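Local coordinates for 6-aminohexanoate-cyclic-dimer hydrolase (Arthrobacter sp., PDB 3A2Q), which hydrolyses the cyclic dimer of 6-aminohexanoate, a nylon-6 by-product, opening the ring to the linear dimer, at residues Val340-Thr343 / Ser344-Val348; Arg367-Ala370 / Gly371-Arg375; Val454-Tyr457 / Gly458-Asp461; Gln469-Ala473 / Leu474-Ala478. The protein carries 1 engineered substitution. One frame throughout, in Å; residues are numbered along the deposited sequence.

Contact 1. Residues Val340-Thr343 / Ser344-Val348; sequences VEWT and SWEMV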
loop_
_atom_site.group_PDB
_atom_site.type_symbol
_atom_site.label_atom_id
_atom_site.label_comp_id
_atom_site.label_asym_id
_atom_site.label_seq_id
_atom_site.Cartn_x
_atom_site.Cartn_y
_atom_site.Cartn_z
ATOM N N VAL A 340 -22.796 -7.963 0.412
ATOM C CA VAL A 340 -21.430 -7.963 -0.097
ATOM C C VAL A 340 -21.362 -8.439 -1.547
ATOM O O VAL A 340 -22.379 -8.806 -2.136
ATOM C CB VAL A 340 -20.533 -8.875 0.770
ATOM C CG1 VAL A 340 -20.631 -8.459 2.233
ATOM C CG2 VAL A 340 -20.949 -10.322 0.612
ATOM N N GLU A 341 -20.158 -8.423 -2.117
ATOM C CA GLU A 341 -19.952 -8.867 -3.490
ATOM C C GLU A 341 -19.922 -10.393 -3.504
ATOM O O GLU A 341 -19.588 -11.013 -2.497
ATOM C CB GLU A 341 -18.643 -8.282 -4.037
ATOM C CG GLU A 341 -18.684 -6.761 -4.173
ATOM C CD GLU A 341 -17.425 -6.175 -4.792
ATOM O OE1 GLU A 341 -16.589 -6.953 -5.298
ATOM O OE2 GLU A 341 -17.281 -4.933 -4.779
ATOM N N TRP A 342 -20.269 -11.000 -4.635
ATOM C CA TRP A 342 -20.303 -12.457 -4.708
ATOM C C TRP A 342 -18.977 -13.132 -4.371
ATOM O O TRP A 342 -18.956 -14.211 -3.781
ATOM C CB TRP A 342 -20.782 -12.927 -6.089
ATOM C CG TRP A 342 -19.804 -12.706 -7.201
ATOM C CD1 TRP A 342 -19.632 -11.565 -7.934
ATOM C CD2 TRP A 342 -18.854 -13.654 -7.703
ATOM N NE1 TRP A 342 -18.633 -11.746 -8.862
ATOM C CE2 TRP A 342 -18.137 -13.018 -8.740
ATOM C CE3 TRP A 342 -18.537 -14.980 -7.374
ATOM C CZ2 TRP A 342 -17.120 -13.664 -9.455
ATOM C CZ3 TRP A 342 -17.524 -15.623 -8.086
ATOM C CH2 TRP A 342 -16.830 -14.961 -9.113
ATOM N N THR A 343 -17.869 -12.505 -4.747
ATOM C CA THR A 343 -16.563 -13.087 -4.458
ATOM C C THR A 343 -16.361 -13.224 -2.951
ATOM O O THR A 343 -15.817 -14.219 -2.480
ATOM C CB THR A 343 -15.422 -12.232 -5.043
ATOM O OG1 THR A 343 -15.599 -10.865 -4.659
ATOM C CG2 THR A 343 -15.405 -12.337 -6.559
ATOM N N SER A 344 -16.814 -12.228 -2.202
ATOM C CA SER A 344 -16.676 -12.241 -0.751
ATOM C C SER A 344 -17.560 -13.299 -0.101
ATOM O O SER A 344 -17.108 -14.049 0.759
ATOM C CB SER A 344 -17.021 -10.868 -0.173
ATOM O OG SER A 344 -16.147 -9.873 -0.669
ATOM N N TRP A 345 -18.819 -13.368 -0.522
ATOM C CA TRP A 345 -19.732 -14.340 0.056
ATOM C C TRP A 345 -19.237 -15.769 -0.122
ATOM O O TRP A 345 -19.408 -16.607 0.762
ATOM C CB TRP A 345 -21.129 -14.197 -0.551
ATOM C CG TRP A 345 -22.139 -14.979 0.212
ATOM C CD1 TRP A 345 -22.726 -16.153 -0.162
ATOM C CD2 TRP A 345 -22.625 -14.686 1.525
ATOM N NE1 TRP A 345 -23.547 -16.611 0.841
ATOM C CE2 TRP A 345 -23.503 -15.730 1.889
ATOM C CE3 TRP A 345 -22.401 -13.641 2.434
ATOM C CZ2 TRP A 345 -24.158 -15.761 3.124
ATOM C CZ3 TRP A 345 -23.053 -13.672 3.663
ATOM C CH2 TRP A 345 -23.922 -14.725 3.996
ATOM N N GLU A 346 -18.612 -16.049 -1.260
ATOM C CA GLU A 346 -18.112 -17.390 -1.520
ATOM C C GLU A 346 -17.102 -17.833 -0.463
ATOM O O GLU A 346 -16.997 -19.023 -0.149
ATOM C CB GLU A 346 -17.480 -17.449 -2.909
ATOM C CG GLU A 346 -17.192 -18.854 -3.393
ATOM C CD GLU A 346 -16.853 -18.892 -4.867
ATOM O OE1 GLU A 346 -17.668 -18.391 -5.670
ATOM O OE2 GLU A 346 -15.778 -19.422 -5.225
ATOM N N MET A 347 -16.364 -16.873 0.089
ATOM C CA MET A 347 -15.362 -17.170 1.110
ATOM C C MET A 347 -16.005 -17.562 2.440
ATOM O O MET A 347 -15.381 -18.232 3.266
ATOM C CB MET A 347 -14.438 -15.963 1.307
ATOM C CG MET A 347 -13.643 -15.598 0.064
ATOM S SD MET A 347 -12.574 -14.171 0.305
ATOM C CE MET A 347 -13.676 -12.857 -0.045
ATOM N N VAL A 348 -17.249 -17.142 2.645
ATOM C CA VAL A 348 -17.973 -17.471 3.869
ATOM C C VAL A 348 -18.163 -18.980 3.922
ATOM O O VAL A 348 -17.936 -19.614 4.950
ATOM C CB VAL A 348 -19.362 -16.790 3.904
ATOM C CG1 VAL A 348 -20.110 -17.188 5.171
ATOM C CG2 VAL A 348 -19.205 -15.285 3.843
HETATM O O HOH W 1 -14.297 -9.910 -2.709
#

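Contact 2. Residues Arg367-Ala370 / Gly371-Arg375; sequences RYYA and GKVER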
loop_
_atom_site.group_PDB
_atom_site.type_symbol
_atom_site.label_atom_id
_atom_site.label_comp_id
_atom_site.label_asym_id
_atom_site.label_seq_id
_atom_site.Cartn_x
_atom_site.Cartn_y
_atom_site.Cartn_z
ATOM N N ARG A 367 5.140 -19.175 8.248
ATOM C CA ARG A 367 6.354 -18.946 9.026
ATOM C C ARG A 367 7.524 -19.689 8.392
ATOM O O ARG A 367 8.627 -19.163 8.306
ATOM C CB ARG A 367 6.180 -19.411 10.483
ATOM C CG ARG A 367 4.951 -18.863 11.198
ATOM C CD ARG A 367 4.733 -17.373 10.950
ATOM N NE ARG A 367 3.615 -16.873 11.745
ATOM C CZ ARG A 367 2.822 -15.865 11.391
ATOM N NH1 ARG A 367 3.015 -15.232 10.239
ATOM N NH2 ARG A 367 1.835 -15.491 12.195
ATOM N N TYR A 368 7.284 -20.918 7.945
ATOM C CA TYR A 368 8.354 -21.689 7.330
ATOM C C TYR A 368 8.835 -21.032 6.046
ATOM O O TYR A 368 10.034 -20.960 5.800
ATOM C CB TYR A 368 7.904 -23.131 7.065
ATOM C CG TYR A 368 8.170 -24.060 8.236
ATOM C CD1 TYR A 368 9.456 -24.191 8.761
ATOM C CD2 TYR A 368 7.141 -24.799 8.829
ATOM C CE1 TYR A 368 9.717 -25.029 9.846
ATOM C CE2 TYR A 368 7.393 -25.647 9.920
ATOM C CZ TYR A 368 8.686 -25.753 10.421
ATOM O OH TYR A 368 8.958 -26.570 11.498
ATOM N N TYR A 369 7.906 -20.534 5.236
ATOM C CA TYR A 369 8.288 -19.884 3.989
ATOM C C TYR A 369 9.076 -18.616 4.299
ATOM O O TYR A 369 10.096 -18.337 3.666
ATOM C CB TYR A 369 7.053 -19.538 3.164
ATOM C CG TYR A 369 7.406 -18.983 1.809
ATOM C CD1 TYR A 369 7.905 -19.812 0.801
ATOM C CD2 TYR A 369 7.284 -17.622 1.544
ATOM C CE1 TYR A 369 8.276 -19.291 -0.443
ATOM C CE2 TYR A 369 7.649 -17.091 0.309
ATOM C CZ TYR A 369 8.144 -17.928 -0.679
ATOM O OH TYR A 369 8.501 -17.391 -1.896
ATOM N N ALA A 370 8.603 -17.851 5.279
ATOM C CA ALA A 370 9.281 -16.622 5.681
ATOM C C ALA A 370 10.742 -16.942 5.972
ATOM O O ALA A 370 11.644 -16.220 5.557
ATOM C CB ALA A 370 8.619 -16.041 6.925
ATOM N N GLY A 371 10.970 -18.033 6.693
ATOM C CA GLY A 371 12.329 -18.418 7.018
ATOM C C GLY A 371 13.169 -18.686 5.782
ATOM O O GLY A 371 14.311 -18.234 5.696
ATOM N N LYS A 372 12.610 -19.417 4.821
ATOM C CA LYS A 372 13.348 -19.730 3.603
ATOM C C LYS A 372 13.746 -18.448 2.887
ATOM O O LYS A 372 14.870 -18.322 2.403
ATOM C CB LYS A 372 12.515 -20.612 2.664
ATOM C CG LYS A 372 12.165 -21.988 3.227
ATOM C CD LYS A 372 11.668 -22.939 2.137
ATOM C CE LYS A 372 10.482 -22.365 1.370
ATOM N NZ LYS A 372 10.123 -23.197 0.183
ATOM N N VAL A 373 12.824 -17.493 2.832
ATOM C CA VAL A 373 13.098 -16.226 2.175
ATOM C C VAL A 373 14.192 -15.434 2.891
ATOM O O VAL A 373 15.171 -15.017 2.276
ATOM C CB VAL A 373 11.838 -15.336 2.108
ATOM C CG1 VAL A 373 12.221 -13.965 1.594
ATOM C CG2 VAL A 373 10.783 -15.969 1.201
ATOM N N GLU A 374 14.022 -15.233 4.192
ATOM C CA GLU A 374 14.987 -14.458 4.976
ATOM C C GLU A 374 16.408 -15.012 5.007
ATOM O O GLU A 374 17.360 -14.260 5.191
ATOM C CB GLU A 374 14.494 -14.289 6.412
ATOM C CG GLU A 374 13.236 -13.458 6.549
ATOM C CD GLU A 374 13.019 -12.990 7.975
ATOM O OE1 GLU A 374 13.670 -12.001 8.378
ATOM O OE2 GLU A 374 12.214 -13.621 8.697
ATOM N N ARG A 375 16.553 -16.320 4.832
ATOM C CA ARG A 375 17.874 -16.936 4.846
ATOM C C ARG A 375 18.809 -16.390 3.771
ATOM O O ARG A 375 20.025 -16.515 3.893
ATOM C CB ARG A 375 17.755 -18.453 4.706
ATOM C CG ARG A 375 17.590 -19.176 6.036
ATOM C CD ARG A 375 17.725 -20.682 5.865
ATOM N NE ARG A 375 16.436 -21.358 5.772
ATOM C CZ ARG A 375 15.606 -21.526 6.798
ATOM N NH1 ARG A 375 15.927 -21.065 8.000
ATOM N NH2 ARG A 375 14.455 -22.158 6.623
HETATM O O HOH W 2 11.970 -22.103 7.166
#

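Contact 3. Residues Val454-Tyr457 / Gly458-Asp461; sequences VAAY and GRED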
loop_
_atom_site.group_PDB
_atom_site.type_symbol
_atom_site.label_atom_id
_atom_site.label_comp_id
_atom_site.label_asym_id
_atom_site.label_seq_id
_atom_site.Cartn_x
_atom_site.Cartn_y
_atom_site.Cartn_z
ATOM N N VAL A 454 13.914 -4.597 -1.613
ATOM C CA VAL A 454 13.607 -5.299 -0.368
ATOM C C VAL A 454 14.865 -5.430 0.494
ATOM O O VAL A 454 15.887 -5.916 0.020
ATOM C CB VAL A 454 13.093 -6.729 -0.648
ATOM C CG1 VAL A 454 12.612 -7.369 0.651
ATOM C CG2 VAL A 454 11.977 -6.696 -1.696
ATOM N N ALA A 455 14.772 -5.015 1.753
ATOM C CA ALA A 455 15.898 -5.101 2.680
ATOM C C ALA A 455 15.610 -6.138 3.761
ATOM O O ALA A 455 14.505 -6.677 3.841
ATOM C CB ALA A 455 16.161 -3.739 3.312
ATOM N N ALA A 456 16.604 -6.425 4.597
ATOM C CA ALA A 456 16.424 -7.401 5.664
ATOM C C ALA A 456 15.392 -6.910 6.680
ATOM O O ALA A 456 15.146 -5.711 6.798
ATOM C CB ALA A 456 17.761 -7.676 6.357
ATOM N N TYR A 457 14.788 -7.850 7.400
ATOM C CA TYR A 457 13.784 -7.548 8.426
ATOM C C TYR A 457 14.248 -6.391 9.315
ATOM O O TYR A 457 15.330 -6.452 9.909
ATOM C CB TYR A 457 13.562 -8.787 9.297
ATOM C CG TYR A 457 12.286 -8.786 10.114
ATOM C CD1 TYR A 457 11.093 -9.268 9.577
ATOM C CD2 TYR A 457 12.273 -8.314 11.425
ATOM C CE1 TYR A 457 9.918 -9.283 10.330
ATOM C CE2 TYR A 457 11.107 -8.321 12.185
ATOM C CZ TYR A 457 9.932 -8.806 11.631
ATOM O OH TYR A 457 8.772 -8.801 12.373
ATOM N N GLY A 458 13.435 -5.343 9.391
ATOM C CA GLY A 458 13.752 -4.196 10.222
ATOM C C GLY A 458 14.746 -3.172 9.695
ATOM O O GLY A 458 15.019 -2.184 10.375
ATOM N N ARG A 459 15.265 -3.371 8.492
ATOM C CA ARG A 459 16.252 -2.439 7.952
ATOM C C ARG A 459 15.747 -1.339 7.012
ATOM O O ARG A 459 16.307 -1.132 5.930
ATOM C CB ARG A 459 17.376 -3.213 7.260
ATOM C CG ARG A 459 18.124 -4.189 8.156
ATOM C CD ARG A 459 18.578 -3.519 9.441
ATOM N NE ARG A 459 19.435 -2.359 9.213
ATOM C CZ ARG A 459 20.731 -2.424 8.929
ATOM N NH1 ARG A 459 21.339 -3.598 8.828
ATOM N NH2 ARG A 459 21.428 -1.307 8.762
ATOM N N GLU A 460 14.708 -0.626 7.430
ATOM C CA GLU A 460 14.187 0.474 6.628
ATOM C C GLU A 460 15.271 1.537 6.482
ATOM O O GLU A 460 15.293 2.282 5.507
ATOM C CB GLU A 460 12.956 1.101 7.289
ATOM C CG GLU A 460 11.666 0.338 7.052
ATOM C CD GLU A 460 11.364 -0.669 8.136
ATOM O OE1 GLU A 460 12.286 -1.395 8.554
ATOM O OE2 GLU A 460 10.194 -0.735 8.562
ATOM N N ASP A 461 16.177 1.608 7.453
ATOM C CA ASP A 461 17.246 2.596 7.381
ATOM C C ASP A 461 18.074 2.412 6.108
ATOM O O ASP A 461 18.305 3.374 5.375
ATOM C CB ASP A 461 18.134 2.529 8.636
ATOM C CG ASP A 461 18.786 1.173 8.828
ATOM O OD1 ASP A 461 18.072 0.149 8.789
ATOM O OD2 ASP A 461 20.018 1.133 9.032
#

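Contact 4. Residues Gln469-Ala473 / Leu474-Ala478; sequences QLEGA and LPWVA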
loop_
_atom_site.group_PDB
_atom_site.type_symbol
_atom_site.label_atom_id
_atom_site.label_comp_id
_atom_site.label_asym_id
_atom_site.label_seq_id
_atom_site.Cartn_x
_atom_site.Cartn_y
_atom_site.Cartn_z
ATOM N N GLN A 469 19.338 7.198 -2.969
ATOM C CA GLN A 469 20.365 7.212 -4.010
ATOM C C GLN A 469 19.736 7.038 -5.392
ATOM O O GLN A 469 20.138 7.688 -6.355
ATOM C CB GLN A 469 21.389 6.095 -3.777
ATOM C CG GLN A 469 22.028 6.104 -2.395
ATOM C CD GLN A 469 23.126 5.071 -2.257
ATOM O OE1 GLN A 469 23.044 3.980 -2.814
ATOM N NE2 GLN A 469 24.160 5.407 -1.495
ATOM N N LEU A 470 18.749 6.154 -5.490
ATOM C CA LEU A 470 18.081 5.916 -6.765
ATOM C C LEU A 470 17.237 7.113 -7.177
ATOM O O LEU A 470 17.090 7.405 -8.361
ATOM C CB LEU A 470 17.209 4.662 -6.684
ATOM C CG LEU A 470 17.973 3.342 -6.795
ATOM C CD1 LEU A 470 17.023 2.175 -6.556
ATOM C CD2 LEU A 470 18.621 3.246 -8.175
ATOM N N GLU A 471 16.680 7.797 -6.187
ATOM C CA GLU A 471 15.868 8.981 -6.424
ATOM C C GLU A 471 16.755 10.059 -7.050
ATOM O O GLU A 471 16.299 10.865 -7.863
ATOM C CB GLU A 471 15.298 9.469 -5.092
ATOM C CG GLU A 471 14.422 10.698 -5.165
ATOM C CD GLU A 471 13.886 11.078 -3.799
ATOM O OE1 GLU A 471 14.704 11.217 -2.863
ATOM O OE2 GLU A 471 12.655 11.231 -3.655
ATOM N N GLY A 472 18.030 10.057 -6.673
ATOM C CA GLY A 472 18.959 11.038 -7.203
ATOM C C GLY A 472 19.552 10.643 -8.541
ATOM O O GLY A 472 19.882 11.502 -9.360
ATOM N N ALA A 473 19.683 9.342 -8.768
ATOM C CA ALA A 473 20.248 8.830 -10.010
ATOM C C ALA A 473 19.209 8.777 -11.126
ATOM O O ALA A 473 19.524 8.996 -12.299
ATOM C CB ALA A 473 20.823 7.439 -9.779
ATOM N N LEU A 474 17.968 8.485 -10.751
ATOM C CA LEU A 474 16.893 8.371 -11.725
ATOM C C LEU A 474 15.672 9.161 -11.273
ATOM O O LEU A 474 14.580 8.613 -11.145
ATOM C CB LEU A 474 16.541 6.891 -11.909
ATOM C CG LEU A 474 17.738 6.003 -12.279
ATOM C CD1 LEU A 474 17.328 4.534 -12.288
ATOM C CD2 LEU A 474 18.284 6.427 -13.647
ATOM N N PRO A 475 15.840 10.473 -11.041
ATOM C CA PRO A 475 14.734 11.325 -10.597
ATOM C C PRO A 475 13.469 11.151 -11.434
ATOM O O PRO A 475 13.533 11.013 -12.659
ATOM C CB PRO A 475 15.319 12.738 -10.689
ATOM C CG PRO A 475 16.375 12.624 -11.712
ATOM C CD PRO A 475 17.007 11.289 -11.416
ATOM N N TRP A 476 12.325 11.163 -10.758
ATOM C CA TRP A 476 11.032 10.978 -11.411
ATOM C C TRP A 476 10.080 12.160 -11.239
ATOM O O TRP A 476 9.068 12.262 -11.929
ATOM C CB TRP A 476 10.371 9.714 -10.856
ATOM C CG TRP A 476 10.163 9.750 -9.367
ATOM C CD1 TRP A 476 9.189 10.436 -8.684
ATOM C CD2 TRP A 476 10.947 9.079 -8.374
ATOM N NE1 TRP A 476 9.323 10.227 -7.332
ATOM C CE2 TRP A 476 10.393 9.400 -7.113
ATOM C CE3 TRP A 476 12.065 8.237 -8.425
ATOM C CZ2 TRP A 476 10.921 8.906 -5.911
ATOM C CZ3 TRP A 476 12.590 7.746 -7.227
ATOM C CH2 TRP A 476 12.015 8.086 -5.990
ATOM N N VAL A 477 10.410 13.056 -10.319
ATOM C CA VAL A 477 9.564 14.206 -10.031
ATOM C C VAL A 477 9.140 15.025 -11.261
ATOM O O VAL A 477 8.090 15.673 -11.248
ATOM C CB VAL A 477 10.261 15.134 -9.004
ATOM C CG1 VAL A 477 11.481 15.786 -9.630
ATOM C CG2 VAL A 477 9.280 16.168 -8.490
ATOM N N ALA A 478 9.947 14.985 -12.320
ATOM C CA ALA A 478 9.648 15.730 -13.542
ATOM C C ALA A 478 8.422 15.199 -14.281
ATOM O O ALA A 478 7.762 15.939 -15.014
ATOM C CB ALA A 478 10.853 15.709 -14.467
#

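Contact 1. Residues Val340-Thr343 / Ser344-Val348
Trp342 lays the benzo rim of its indole beside the carboxylate of Glu346, one helical turn on: Glu346 OE1 lies 3.7 Å from Trp342 CZ3, at the ring edge and in its plane. The two side chains run the same way, with ring and carboxylate planes 49° apart. The methyl CG2 of Thr343 covers one face of the indole, 3.5 Å above the plane. The far oxygen of Glu346 forms a salt bridge with Arg350.

At the start of the helix Glu341 holds the N-cap position. Its carbonyl O accepts from Trp345 N at 3.2 Å, nearly straight at 165°, and more weakly from Ser344 N. Val340 CG2 packs on the first turn, 4.0 Å from Trp345 CB, at the edge of the Trp345 ring. A water links Thr343 OG1, at 2.5 Å, with Ser344 OG, to which it donates; Glu122 OE1 binds both Ser344 OG and Glu341 N. Met347, bent at chi3 (-86°), brings CE to 3.5 Å from Thr343 O and touches Asn125, Gln411 and Ile320 of the 6-aminohexanoic acid pocket. Helix 342-352 lies against helix 308-331 through Met347 and Val348, while Trp342 NE1 reaches the loop carbonyl of Leu401.

Contact 2. Residues Arg367-Ala370 / Gly371-Arg375
Tyr369 and Val373, one turn apart on the buried side of the helix, make the close part of this contact: Val373 CG2 comes to 3.4 Å from Tyr369 CE2. With CG anti to the backbone N (chi1 -175°), the tyrosine ring extends beside the following turn, where this methyl meets it obliquely. The phenol OH is hydrogen-bonded to Ala302 O, and the ring also meets Phe308, so Val373, Ala302 and Phe308 together hold the tyrosine. Lys372, at the rim of this buried side, approaches the ring at CD1, across the ring from CE2; its CE lies 3.7 Å from Tyr369 CD1, and the two side chains cross at about a right angle. A bend at chi3 (-56°) turns the lysine chain back to this position.

The backbone is that of a regular alpha-helix within helix 356-378. Four successive i to i+4 bonds join the segments, from Gly371 N to Arg367 O through Glu374 N to Ala370 O, the last being 2.9 Å long and nearly straight at 176°.

On the exposed side packing gives way to water. Tyr368 O accepts a bond from a water at 2.6 Å as well as one from Lys372 N, and that water is also weakly bonded to Arg375 NH2. The Arg375 guanidinium lies with one face over Gly371 O, 3.7 Å above the plane.

Contact 3. Residues Val454-Tyr457 / Gly458-Asp461
Ala456 CB meets the aliphatic base of Arg459, 3.9 Å from its CG, and Ala455 CB lies 3.7 Å from Arg459 O. Between these touches runs a hydrogen bond from Arg459 N to Ala456 O, 2.9 Å long with an angle of 158° at the hydrogen. It closes a turn whose type II form is set by the backbone angles of Tyr457 and Gly458; phi of Gly458 is +79°, a value glycine adopts readily. The Tyr457 side chain leaves the turn to touch Thr190 and Pro241.

Further out, the arginine chain bends at chi2 (-51°) and chi3, bringing its guanidinium round to Asp461 in a side-on salt bridge with two hydrogen bonds: Arg459 NE donates to Asp461 OD1 at 2.9 Å and Arg459 NH2 to Asp461 OD2 at 2.8 Å, each oxygen using its syn lone pair. Thr190 OG1 in turn bonds Gly458 N and Glu460 OE1, and Arg193 forms a salt bridge with Glu460 OE2.

The turn carries strand 448-455 into helix 460-473, with Arg459 as N-cap. Glu460 and Asp461 lie in the first helical turn, where they would be expected to interact favourably with the helix dipole, while Arg193 (for Glu460) and Arg459 (for Asp461) would offset their charge.

Contact 4. Residues Gln469-Ala473 / Leu474-Ala478
Glu471 and Trp476 make the main side-chain packing here, crossing obliquely where the chain leaves the helix. The methylene CG of Glu471 lies 3.6 Å from Trp476 CH2, and Glu471 CA is equally near Trp476 CZ3, so the benzo ring is packed along the base and stem of the glutamate. Trp476 CG sits between its backbone N and carbonyl carbon (chi1 59°), which turns the indole back toward the helix. Carboxylate and ring planes are 36° apart.

Among apolar groups, Ala473 CB stands 4.2 Å from Leu474 CG, and Leu470 and Leu474 both reach Ile440 of strand 435-442 and Ala287 of helix 275-290.

The polar contacts divide between backbone and outside partners. Leu474 N donates to Leu470 O at 2.8 Å, with an angle of 154°, completing the last helical bond between the segments. At the next position Pro475 has no N-H to give: its N is 3.2 Å from Glu471 O, and its CA is also 3.2 Å from Glu471 O. The side chains that meet are each bonded elsewhere, Glu471 OE2 to Val219 N and Trp476 NE1 to Arg217 O.

Leu474 is the first residue to leave helical angles, and the proline directly after it ends the i to i+4 pattern. Such a proline following the last turn is a common C-terminal helix stop, here closing helix 460-473 before the chain continues across the surface.

Contact 1 lies nearest the substrate site: the Met347 side chain is about 6 Å from a bound 6-aminohexanoic acid, and that of Glu341 about 11 Å from that of Ser150, a charge-relay residue by similarity. Contacts 2, 3 and 4 lie away from the annotated sites. Contacts 1 and 2 sit on successive helices, their centres 31 Å apart, and contact 3 lies across the chain's centre from contact 1. Contacts 2 and 3 meet directly, Glu374 OE1 packing 3.3 Å from Tyr457 CB. Contacts 3 and 4 mark the start and finish of helix 460-473, with centres 21 Å apart.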